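Local coordinates for putative D-tyrosyl-tRNA(Tyr) deacylase 2 (Leishmania major, PDB 1TC5), which probably hydrolyses D-tyrosyl-tRNA(Tyr) to D-tyrosine and free tRNA(Tyr), a possible defence against the harmful effects of D-tyrosine, at residues His131-Arg134 against Val135-Val139. Residues are numbered along the deposited sequence; the frame is centred on the assembly and turned at random.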
loop_
_atom_site.group_PDB
_atom_site.type_symbol
_atom_site.label_atom_id
_atom_site.label_comp_id
_atom_site.label_asym_id
_atom_site.label_seq_id
_atom_site.Cartn_x
_atom_site.Cartn_y
_atom_site.Cartn_z
ATOM N N HIS A 131 -7.683 -10.273 -17.014
ATOM C CA HIS A 131 -7.849 -11.469 -17.851
ATOM C C HIS A 131 -6.530 -12.267 -18.012
ATOM O O HIS A 131 -6.503 -13.496 -17.860
ATOM C CB HIS A 131 -8.417 -11.072 -19.223
ATOM C CG HIS A 131 -8.400 -12.186 -20.228
ATOM N ND1 HIS A 131 -8.979 -13.414 -19.984
ATOM C CD2 HIS A 131 -7.854 -12.265 -21.465
ATOM C CE1 HIS A 131 -8.798 -14.199 -21.034
ATOM N NE2 HIS A 131 -8.110 -13.529 -21.941
ATOM N N PHE A 132 -5.448 -11.565 -18.352
ATOM C CA PHE A 132 -4.152 -12.186 -18.565
ATOM C C PHE A 132 -3.645 -12.843 -17.294
ATOM O O PHE A 132 -3.007 -13.872 -17.357
ATOM C CB PHE A 132 -3.130 -11.165 -19.080
ATOM C CG PHE A 132 -3.312 -10.758 -20.526
ATOM C CD1 PHE A 132 -3.998 -11.563 -21.443
ATOM C CD2 PHE A 132 -2.747 -9.568 -20.985
ATOM C CE1 PHE A 132 -4.135 -11.179 -22.772
ATOM C CE2 PHE A 132 -2.885 -9.177 -22.315
ATOM C CZ PHE A 132 -3.574 -9.993 -23.213
ATOM N N VAL A 133 -3.912 -12.239 -16.136
ATOM C CA VAL A 133 -3.465 -12.805 -14.854
ATOM C C VAL A 133 -4.264 -14.079 -14.570
ATOM O O VAL A 133 -3.693 -15.108 -14.238
ATOM C CB VAL A 133 -3.563 -11.761 -13.681
ATOM C CG1 VAL A 133 -3.169 -12.366 -12.293
ATOM C CG2 VAL A 133 -2.675 -10.556 -13.975
ATOM N N ARG A 134 -5.581 -14.018 -14.741
ATOM C CA ARG A 134 -6.440 -15.200 -14.598
ATOM C C ARG A 134 -5.931 -16.368 -15.444
ATOM O O ARG A 134 -5.853 -17.507 -14.966
ATOM C CB ARG A 134 -7.890 -14.906 -15.038
ATOM C CG ARG A 134 -8.751 -14.093 -14.070
ATOM C CD ARG A 134 -10.142 -13.770 -14.663
ATOM N NE ARG A 134 -10.521 -12.387 -14.463
ATOM C CZ ARG A 134 -11.095 -11.612 -15.363
ATOM N NH1 ARG A 134 -11.370 -12.050 -16.584
ATOM N NH2 ARG A 134 -11.400 -10.365 -15.026
ATOM N N VAL A 135 -5.584 -16.070 -16.696
ATOM C CA VAL A 135 -5.145 -17.094 -17.641
ATOM C C VAL A 135 -3.805 -17.683 -17.182
ATOM O O VAL A 135 -3.644 -18.902 -17.166
ATOM C CB VAL A 135 -5.099 -16.535 -19.091
ATOM C CG1 VAL A 135 -4.429 -17.501 -20.056
ATOM C CG2 VAL A 135 -6.518 -16.224 -19.564
ATOM N N ALA A 136 -2.875 -16.823 -16.757
ATOM C CA ALA A 136 -1.552 -17.281 -16.301
ATOM C C ALA A 136 -1.596 -18.036 -14.965
ATOM O O ALA A 136 -0.629 -18.706 -14.593
ATOM C CB ALA A 136 -0.573 -16.093 -16.200
ATOM N N ARG A 137 -2.700 -17.907 -14.241
ATOM C CA ARG A 137 -2.893 -18.627 -12.985
ATOM C C ARG A 137 -3.837 -19.828 -13.114
ATOM O O ARG A 137 -4.115 -20.512 -12.121
ATOM C CB ARG A 137 -3.365 -17.656 -11.886
ATOM C CG ARG A 137 -2.415 -16.486 -11.657
ATOM C CD ARG A 137 -1.024 -16.903 -11.229
ATOM N NE ARG A 137 -0.960 -17.244 -9.807
ATOM C CZ ARG A 137 0.123 -17.738 -9.217
ATOM N NH1 ARG A 137 1.193 -18.015 -9.926
ATOM N NH2 ARG A 137 0.129 -17.982 -7.914
ATOM N N GLY A 138 -4.300 -20.106 -14.327
ATOM C CA GLY A 138 -5.091 -21.291 -14.602
ATOM C C GLY A 138 -6.512 -21.204 -14.084
ATOM O O GLY A 138 -7.139 -22.229 -13.831
ATOM N N VAL A 139 -7.021 -19.989 -13.914
ATOM C CA VAL A 139 -8.388 -19.788 -13.423
ATOM C C VAL A 139 -9.413 -20.271 -14.456
ATOM O O VAL A 139 -9.304 -19.969 -15.641
ATOM C CB VAL A 139 -8.665 -18.305 -13.046
ATOM C CG1 VAL A 139 -10.115 -18.107 -12.626
ATOM C CG2 VAL A 139 -7.712 -17.823 -11.927
#
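A chi1 of 170° sets the His131 imidazole beside its own carbonyl carbon, while Val135 CG2 lies beside its backbone N, and ring and methyl meet one helical turn apart. CE1 of His131 makes the closest approach, 3.4 Å from Val135 CG2; the methyl comes at the ring obliquely and also lies against the carbonyl oxygen of His131. ND1 of the same ring hydrogen-bonds to Glu141 OE2, and the same OE2 forms a salt bridge with Arg134 NH1, so a single carboxylate oxygen serves two residues of the last helical turns. The guanidinium of Arg134 is carried back along the helix by a chain bent at chi3, and one of its faces lies over the backbone N of His131.

The backbone bonds record how helix 119-136 ends. Val135 N to His131 O and Ala136 N to Phe132 O, each 3.0 Å, are ordinary i+4 helical bonds, whereas Arg137 N makes a weak one to Val133 O. Gly138 then takes positive phi (74°), and two bonds return to the final turn, defining a Schellman motif: the inner bond, Gly138 N to Val135 O (3.2 Å), and the outer bond, Val139 N to Arg134 O (2.9 Å), which is nearly straight. Arg137 N, an additional donor outside this pair, reaches Arg134 O at 3.3 Å from the opposite face, 71° out of the carbonyl plane.

Beyond the glycine, Val139 folds back so that its CB lies 4.0 Å from Arg134 CB, a hydrophobic contact across the motif. Arg137 CG passes 3.2 Å from Val133 O before the chain turns away to the carbonyls of Leu86, Cys89 and Met92. Val133 and Arg137 rest on Val169 and Ile94 of the mixed sheet, while Phe132 packs against helix 55-67.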